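Long-range contacts in glycosyl hydrolase (PDB 7LR8), which probably hydrolyses the beta-1,4 linkage between mannose and N-acetylglucosamine in N-glycan core fragments, as a family GH5 glycosidase: residues P57-F62 and S126-Y131; R354-A359 and A394-V399. The protein carries 1 engineered substitution. One frame throughout, in Å; residues are numbered along the deposited sequence.

Interaction 1: residues P57-F62 and S126-Y131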
ATOM      1  N   PRO B  57      11.846  -0.811   9.135  1.00 15.58           N
ATOM      2  CA  PRO B  57      11.314  -1.561   7.992  1.00 14.87           C
ATOM      3  C   PRO B  57      10.028  -0.921   7.497  1.00 14.89           C
ATOM      4  O   PRO B  57       9.305  -0.271   8.257  1.00 17.62           O
ATOM      5  CB  PRO B  57      11.028  -2.954   8.571  1.00 15.45           C
ATOM      6  CG  PRO B  57      11.809  -3.054   9.821  1.00 19.69           C
ATOM      7  CD  PRO B  57      12.051  -1.643  10.331  1.00 15.35           C
ATOM      8  N   LEU B  58       9.740  -1.119   6.213  1.00 16.99           N
ATOM      9  CA  LEU B  58       8.418  -0.838   5.655  1.00 15.35           C
ATOM     10  C   LEU B  58       7.676  -2.170   5.598  1.00 14.73           C
ATOM     11  O   LEU B  58       8.059  -3.067   4.841  1.00 18.46           O
ATOM     12  CB  LEU B  58       8.510  -0.204   4.274  1.00 17.38           C
ATOM     13  CG  LEU B  58       8.904   1.273   4.225  1.00 19.46           C
ATOM     14  CD1 LEU B  58       8.825   1.797   2.797  1.00 21.82           C
ATOM     15  CD2 LEU B  58       8.022   2.099   5.148  1.00 25.80           C
ATOM     16  N   TRP B  59       6.634  -2.302   6.423  1.00 16.05           N
ATOM     17  CA  TRP B  59       5.931  -3.578   6.573  1.00 18.96           C
ATOM     18  C   TRP B  59       5.450  -4.167   5.250  1.00 20.67           C
ATOM     19  O   TRP B  59       5.755  -5.345   4.986  1.00 17.39           O
ATOM     20  CB  TRP B  59       4.790  -3.376   7.580  1.00 19.27           C
ATOM     21  CG  TRP B  59       3.961  -4.615   7.882  1.00 17.24           C
ATOM     22  CD1 TRP B  59       4.374  -5.931   7.838  1.00 17.04           C
ATOM     23  CD2 TRP B  59       2.594  -4.639   8.314  1.00 15.39           C
ATOM     24  NE1 TRP B  59       3.328  -6.761   8.194  1.00 18.37           N
ATOM     25  CE2 TRP B  59       2.225  -5.996   8.475  1.00 14.27           C
ATOM     26  CE3 TRP B  59       1.633  -3.648   8.545  1.00 17.69           C
ATOM     27  CZ2 TRP B  59       0.951  -6.378   8.889  1.00 16.62           C
ATOM     28  CZ3 TRP B  59       0.368  -4.029   8.962  1.00 15.73           C
ATOM     29  CH2 TRP B  59       0.034  -5.385   9.117  1.00 15.70           C
ATOM     30  N   PRO B  60       4.748  -3.436   4.366  1.00 17.71           N
ATOM     31  CA  PRO B  60       4.322  -4.071   3.099  1.00 17.45           C
ATOM     32  C   PRO B  60       5.477  -4.494   2.210  1.00 20.96           C
ATOM     33  O   PRO B  60       5.313  -5.414   1.397  1.00 20.22           O
ATOM     34  CB  PRO B  60       3.471  -2.991   2.411  1.00 16.69           C
ATOM     35  CG  PRO B  60       3.178  -1.960   3.464  1.00 18.48           C
ATOM     36  CD  PRO B  60       4.337  -2.017   4.413  1.00 16.92           C
ATOM     37  N   VAL B  61       6.641  -3.845   2.320  1.00 17.21           N
ATOM     38  CA  VAL B  61       7.796  -4.287   1.550  1.00 18.93           C
ATOM     39  C   VAL B  61       8.397  -5.553   2.152  1.00 14.05           C
ATOM     40  O   VAL B  61       8.853  -6.445   1.426  1.00 15.53           O
ATOM     41  CB  VAL B  61       8.823  -3.147   1.457  1.00 15.13           C
ATOM     42  CG1 VAL B  61      10.120  -3.631   0.805  1.00 19.49           C
ATOM     43  CG2 VAL B  61       8.228  -1.995   0.679  1.00 22.34           C
ATOM     44  N   PHE B  62       8.385  -5.670   3.483  1.00 13.69           N
ATOM     45  CA  PHE B  62       8.935  -6.855   4.127  1.00 18.14           C
ATOM     46  C   PHE B  62       7.978  -8.042   4.067  1.00 16.03           C
ATOM     47  O   PHE B  62       8.426  -9.190   3.968  1.00 14.63           O
ATOM     48  CB  PHE B  62       9.291  -6.544   5.582  1.00 17.90           C
ATOM     49  CG  PHE B  62      10.627  -5.887   5.754  1.00 15.97           C
ATOM     50  CD1 PHE B  62      10.915  -4.678   5.131  1.00 17.16           C
ATOM     51  CD2 PHE B  62      11.605  -6.486   6.531  1.00 18.75           C
ATOM     52  CE1 PHE B  62      12.166  -4.077   5.303  1.00 17.53           C
ATOM     53  CE2 PHE B  62      12.839  -5.886   6.708  1.00 18.89           C
ATOM     54  CZ  PHE B  62      13.116  -4.686   6.084  1.00 16.74           C
ATOM     55  N   SER B 126      -1.953 -13.218  13.362  1.00 17.67           N
ATOM     56  CA  SER B 126      -0.971 -14.289  13.287  1.00 18.32           C
ATOM     57  C   SER B 126       0.143 -13.911  12.319  1.00 19.07           C
ATOM     58  O   SER B 126       1.319 -14.223  12.554  1.00 19.29           O
ATOM     59  CB  SER B 126      -1.666 -15.596  12.873  1.00 22.77           C
ATOM     60  OG  SER B 126      -0.796 -16.453  12.151  1.00 33.97           O
ATOM     61  N   GLY B 127      -0.212 -13.230  11.231  1.00 16.86           N
ATOM     62  CA  GLY B 127       0.803 -12.773  10.295  1.00 16.96           C
ATOM     63  C   GLY B 127       1.753 -11.757  10.902  1.00 18.06           C
ATOM     64  O   GLY B 127       2.960 -11.801  10.646  1.00 16.51           O
ATOM     65  N   GLN B 128       1.220 -10.828  11.702  1.00 14.31           N
ATOM     66  CA  GLN B 128       2.060  -9.818  12.360  1.00 13.73           C
ATOM     67  C   GLN B 128       3.003 -10.463  13.361  1.00 15.39           C
ATOM     68  O   GLN B 128       4.181 -10.087  13.443  1.00 16.04           O
ATOM     69  CB  GLN B 128       1.206  -8.785  13.084  1.00 17.85           C
ATOM     70  CG  GLN B 128       0.318  -7.934  12.203  1.00 16.73           C
ATOM     71  CD  GLN B 128      -0.764  -7.291  13.026  1.00 18.23           C
ATOM     72  OE1 GLN B 128      -1.155  -7.828  14.065  1.00 16.18           O
ATOM     73  NE2 GLN B 128      -1.246  -6.132  12.587  1.00 16.95           N
ATOM     74  N   ALA B 129       2.497 -11.432  14.137  1.00 14.94           N
ATOM     75  CA  ALA B 129       3.323 -12.110  15.132  1.00 13.97           C
ATOM     76  C   ALA B 129       4.472 -12.854  14.473  1.00 19.26           C
ATOM     77  O   ALA B 129       5.604 -12.821  14.971  1.00 19.90           O
ATOM     78  CB  ALA B 129       2.460 -13.065  15.969  1.00 17.89           C
ATOM     79  N   GLU B 130       4.209 -13.531  13.349  1.00 18.99           N
ATOM     80  CA  GLU B 130       5.277 -14.276  12.688  1.00 18.59           C
ATOM     81  C   GLU B 130       6.317 -13.334  12.096  1.00 16.55           C
ATOM     82  O   GLU B 130       7.519 -13.636  12.112  1.00 19.70           O
ATOM     83  CB  GLU B 130       4.687 -15.186  11.604  1.00 20.72           C
ATOM     84  CG  GLU B 130       5.695 -16.089  10.877  1.00 22.24           C
ATOM     85  CD  GLU B 130       6.576 -16.960  11.793  1.00 23.95           C
ATOM     86  OE1 GLU B 130       6.281 -17.163  12.999  1.00 23.85           O
ATOM     87  OE2 GLU B 130       7.599 -17.436  11.285  1.00 27.94           O
ATOM     88  N   TYR B 131       5.863 -12.189  11.578  1.00 18.15           N
ATOM     89  CA  TYR B 131       6.762 -11.159  11.068  1.00 14.19           C
ATOM     90  C   TYR B 131       7.691 -10.634  12.163  1.00 18.50           C
ATOM     91  O   TYR B 131       8.914 -10.597  11.986  1.00 17.95           O
ATOM     92  CB  TYR B 131       5.907 -10.039  10.467  1.00 14.90           C
ATOM     93  CG  TYR B 131       6.570  -8.718  10.186  1.00 14.62           C
ATOM     94  CD1 TYR B 131       7.562  -8.589   9.221  1.00 18.82           C
ATOM     95  CD2 TYR B 131       6.183  -7.587  10.883  1.00 16.95           C
ATOM     96  CE1 TYR B 131       8.152  -7.345   8.957  1.00 18.18           C
ATOM     97  CE2 TYR B 131       6.776  -6.330  10.628  1.00 20.05           C
ATOM     98  CZ  TYR B 131       7.760  -6.229   9.669  1.00 18.39           C
ATOM     99  OH  TYR B 131       8.344  -5.005   9.386  1.00 19.14           O
TER

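Interaction 2: residues R354-A359 and A394-V399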
ATOM      1  N   ARG B 354      19.248  13.327  39.884  1.00 26.86           N
ATOM      2  CA  ARG B 354      18.693  14.009  41.045  1.00 27.23           C
ATOM      3  C   ARG B 354      17.247  13.566  41.209  1.00 26.46           C
ATOM      4  O   ARG B 354      16.417  13.817  40.313  1.00 27.01           O
ATOM      5  CB  ARG B 354      18.787  15.533  40.909  1.00 29.99           C
ATOM      6  CG  ARG B 354      20.216  16.031  40.778  1.00 29.66           C
ATOM      7  CD  ARG B 354      20.303  17.537  40.531  1.00 39.27           C
ATOM      8  NE  ARG B 354      21.697  17.983  40.607  1.00 49.03           N
ATOM      9  CZ  ARG B 354      22.263  18.533  41.680  1.00 56.93           C
ATOM     10  NH1 ARG B 354      21.556  18.734  42.783  1.00 56.46           N
ATOM     11  NH2 ARG B 354      23.543  18.892  41.651  1.00 57.90           N
ATOM     12  N   PRO B 355      16.911  12.893  42.309  1.00 27.29           N
ATOM     13  CA  PRO B 355      15.534  12.429  42.508  1.00 26.82           C
ATOM     14  C   PRO B 355      14.561  13.594  42.562  1.00 26.06           C
ATOM     15  O   PRO B 355      14.919  14.740  42.857  1.00 26.80           O
ATOM     16  CB  PRO B 355      15.590  11.697  43.852  1.00 29.20           C
ATOM     17  CG  PRO B 355      17.055  11.406  44.080  1.00 36.53           C
ATOM     18  CD  PRO B 355      17.791  12.532  43.431  1.00 28.91           C
ATOM     19  N   ARG B 356      13.297  13.274  42.300  1.00 25.44           N
ATOM     20  CA  ARG B 356      12.206  14.243  42.326  1.00 24.91           C
ATOM     21  C   ARG B 356      11.250  13.848  43.448  1.00 25.55           C
ATOM     22  O   ARG B 356      10.475  12.899  43.311  1.00 25.57           O
ATOM     23  CB  ARG B 356      11.507  14.295  40.972  1.00 25.47           C
ATOM     24  CG  ARG B 356      12.421  14.794  39.869  1.00 25.15           C
ATOM     25  CD  ARG B 356      11.658  15.131  38.592  1.00 24.20           C
ATOM     26  NE  ARG B 356      12.493  15.980  37.751  1.00 27.12           N
ATOM     27  CZ  ARG B 356      12.044  16.912  36.924  1.00 26.28           C
ATOM     28  NH1 ARG B 356      10.742  17.133  36.799  1.00 22.77           N
ATOM     29  NH2 ARG B 356      12.913  17.630  36.225  1.00 27.54           N
ATOM     30  N   THR B 357      11.315  14.579  44.563  1.00 26.27           N
ATOM     31  CA  THR B 357      10.566  14.219  45.758  1.00 27.10           C
ATOM     32  C   THR B 357       9.188  14.864  45.835  1.00 28.71           C
ATOM     33  O   THR B 357       8.420  14.522  46.739  1.00 28.32           O
ATOM     34  CB  THR B 357      11.365  14.600  47.009  1.00 28.30           C
ATOM     35  OG1 THR B 357      10.879  13.859  48.131  1.00 29.29           O
ATOM     36  CG2 THR B 357      11.232  16.109  47.292  1.00 28.43           C
ATOM     37  N   THR B 358       8.869  15.799  44.937  1.00 27.26           N
ATOM     38  CA  THR B 358       7.568  16.458  44.890  1.00 25.95           C
ATOM     39  C   THR B 358       6.759  15.904  43.723  1.00 25.76           C
ATOM     40  O   THR B 358       7.219  15.933  42.576  1.00 27.77           O
ATOM     41  CB  THR B 358       7.720  17.974  44.735  1.00 26.04           C
ATOM     42  OG1 THR B 358       8.456  18.512  45.847  1.00 28.74           O
ATOM     43  CG2 THR B 358       6.348  18.639  44.663  1.00 26.21           C
ATOM     44  N   ALA B 359       5.551  15.418  44.009  1.00 25.56           N
ATOM     45  CA  ALA B 359       4.722  14.757  43.008  1.00 25.22           C
ATOM     46  C   ALA B 359       3.399  15.494  42.828  1.00 25.44           C
ATOM     47  O   ALA B 359       2.745  15.863  43.811  1.00 30.39           O
ATOM     48  CB  ALA B 359       4.459  13.300  43.388  1.00 25.87           C
ATOM     49  N   ALA B 394      10.378  23.420  41.268  1.00 27.89           N
ATOM     50  CA  ALA B 394      10.031  22.297  42.131  1.00 30.46           C
ATOM     51  C   ALA B 394      10.416  20.940  41.552  1.00 28.79           C
ATOM     52  O   ALA B 394      10.318  19.939  42.272  1.00 30.08           O
ATOM     53  CB  ALA B 394       8.528  22.306  42.419  1.00 28.09           C
ATOM     54  N   ARG B 395      10.838  20.873  40.291  1.00 24.34           N
ATOM     55  CA  ARG B 395      11.231  19.624  39.646  1.00 23.23           C
ATOM     56  C   ARG B 395      10.206  18.509  39.894  1.00 25.29           C
ATOM     57  O   ARG B 395      10.535  17.471  40.472  1.00 25.02           O
ATOM     58  CB  ARG B 395      12.618  19.197  40.113  1.00 24.91           C
ATOM     59  CG  ARG B 395      13.690  20.309  40.010  1.00 25.42           C
ATOM     60  CD  ARG B 395      15.121  19.797  40.354  1.00 26.31           C
ATOM     61  NE  ARG B 395      15.434  18.610  39.561  1.00 25.96           N
ATOM     62  CZ  ARG B 395      15.504  17.373  40.051  1.00 27.05           C
ATOM     63  NH1 ARG B 395      15.322  17.162  41.346  1.00 25.36           N
ATOM     64  NH2 ARG B 395      15.760  16.350  39.239  1.00 25.34           N
ATOM     65  N   PRO B 396       8.957  18.703  39.473  1.00 21.82           N
ATOM     66  CA  PRO B 396       7.902  17.748  39.841  1.00 21.05           C
ATOM     67  C   PRO B 396       8.032  16.417  39.115  1.00 21.77           C
ATOM     68  O   PRO B 396       8.467  16.349  37.962  1.00 21.56           O
ATOM     69  CB  PRO B 396       6.616  18.470  39.422  1.00 22.49           C
ATOM     70  CG  PRO B 396       7.046  19.331  38.254  1.00 22.75           C
ATOM     71  CD  PRO B 396       8.449  19.804  38.637  1.00 22.94           C
ATOM     72  N   THR B 397       7.643  15.346  39.818  1.00 20.10           N
ATOM     73  CA  THR B 397       7.215  14.113  39.174  1.00 20.15           C
ATOM     74  C   THR B 397       5.691  14.060  39.252  1.00 20.93           C
ATOM     75  O   THR B 397       5.038  15.048  39.606  1.00 24.56           O
ATOM     76  CB  THR B 397       7.870  12.873  39.805  1.00 22.38           C
ATOM     77  OG1 THR B 397       7.548  11.713  39.020  1.00 20.89           O
ATOM     78  CG2 THR B 397       7.401  12.655  41.241  1.00 23.82           C
ATOM     79  N   THR B 398       5.107  12.906  38.914  1.00 20.77           N
ATOM     80  CA  THR B 398       3.661  12.725  38.990  1.00 22.87           C
ATOM     81  C   THR B 398       3.332  11.466  39.784  1.00 27.10           C
ATOM     82  O   THR B 398       4.158  10.555  39.926  1.00 25.44           O
ATOM     83  CB  THR B 398       3.001  12.656  37.594  1.00 27.03           C
ATOM     84  OG1 THR B 398       3.428  11.480  36.881  1.00 23.06           O
ATOM     85  CG2 THR B 398       3.344  13.892  36.777  1.00 26.55           C
ATOM     86  N   VAL B 399       2.113  11.435  40.318  1.00 22.76           N
ATOM     87  CA  VAL B 399       1.611  10.281  41.059  1.00 23.52           C
ATOM     88  C   VAL B 399       0.117  10.162  40.784  1.00 30.46           C
ATOM     89  O   VAL B 399      -0.593  11.169  40.712  1.00 26.92           O
ATOM     90  CB  VAL B 399       1.913  10.402  42.571  1.00 23.47           C
ATOM     91  CG1 VAL B 399       1.180  11.586  43.190  1.00 23.69           C
ATOM     92  CG2 VAL B 399       1.552   9.101  43.303  1.00 25.92           C
TER
HETATM   93  O   HOH W   1      10.838  17.115  43.216  1.00 22.25           O
HETATM   94  O   HOH W   2      10.713  19.835  44.904  1.00 39.24           O

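Interaction 1: residues P57-F62 and S126-Y131
Tyr131 reaches from helix 122-139 into the bend formed by Pro57, Trp59 and Phe62, and each of these three residues meets a different part of its phenol. The indole of Trp59 brings CD1 over one face of the phenol, toward its rim, 3.7 Å from Tyr131 CE2. The two rings meet obliquely, their planes 32° apart, with the centroid of the Trp59 five-membered ring 4.7 Å from that of the Tyr131 ring. Tyr131 CE1 packs 3.7 Å from Phe62 CB, while the Phe62 ring itself turns back over its own segment, where Pro57 CB sits above the ring centre. The same CB of Pro57 lies 3.5 Å from Tyr131 OH, at the far end of the phenol. Trp59 swings its CG anti to the backbone N (chi1 -179°), which carries the six-membered part of the indole along the helix to Gln128, one turn before Tyr131. Here CZ2 of Trp59 rests 3.7 Å from Gln128 CG, and CH2 of Trp59 lies 3.8 Å from Gln128 NE2, the amide plane being inclined by 44° to the indole.

No hydrogen bond joins the two segments directly; the polar ends are tied to other parts of the chain. Tyr131 OH bonds to Gly95 O, just beyond strand 90-94, and Trp59 NE1 to Gln63 OE1; the Gln128 amide is held at OE1 by Trp176 NE1 and at NE2 by Leu118 O. Cohesion across this buried junction between a barrel helix and the short helix 59-62 therefore comes from carbon surfaces and tilted rings, while the outside hydrogen bonds probably set the depth of the phenol and hold the amide's turn.

Interaction 2: residues R354-A359 and A394-V399
Arg356 lays its side chain across the backbone of Arg395 and Pro396 and grips the latter with its guanidinium. Its CB begins beside the carbonyl of Arg395 and close to Thr397 CB; CG of Arg356 then passes 3.3 Å from Arg395 O, and CD comes to 3.2 Å from the same oxygen. The chain is extended from CG to NE, which carries Arg356 NE over one face of the Arg395 guanidinium, 3.6 Å from NH2 of Arg395, with Arg354 CB over the opposite face. One face of the Arg356 guanidinium rests on the Arg395 backbone, at CA and C. At the tip, Arg356 NH1 donates to Pro396 O (2.7 Å, N-H...O 150°), an acceptor lying near the guanidinium plane, while NH2 is bonded to Asp294 O.

The two guanidinium groups stand almost upright to each other, their planes 76° apart, and their like charges are probably eased by Asp294, whose carboxylate forms a salt bridge with Arg395 NE. Arg395 bends at chi3 (52°) and returns the grip: its NH2 donates to Arg354 O at 2.8 Å and its NH1 to Pro355 O at 2.9 Å, both from above the carbonyl planes. A leucine in place of Arg356 would probably leave the carbonyls of Pro396 and Asp294 without this donor and uncover the Arg395 backbone that the guanidinium lies on.

Further along, one water accepts from Thr358 N and donates to Arg395 O; a second links Thr358 OG1 to Ala394 O. Thr397 N then donates to Thr358 O at 2.9 Å, and Ala359 bridges to Thr397 in parallel, its CB 3.7 Å from Val399 CG1. Such parallel pairing at the beginnings of two strands is characteristic of a beta-alpha-beta unit, here with helix 381-391 connecting strands 358-362 and 397-400 of a small three-stranded parallel sheet separate from the barrel.

Overall arrangement
The two contacts lie on opposite sides of the chain's centre, about 41 Å apart between their centres, and share no element. Interaction 1 belongs to the eight-stranded (beta/alpha)8 barrel expected of a GH5 enzyme; all its touching residues are buried, and it joins one of the barrel's helices to a short helix following strand 52-55, the side chain of Trp59 being about 10 Å from that of the sugar-binding His99. Interaction 2 is only partly buried, lies away from the annotated sites and sits in the C-terminal parallel sheet. Aromatic and aliphatic packing dominates the first, whereas arginine-to-carbonyl bonds, bridging waters and parallel strand pairing carry the second, whose Asp294 partner lies just before barrel strand 298-304.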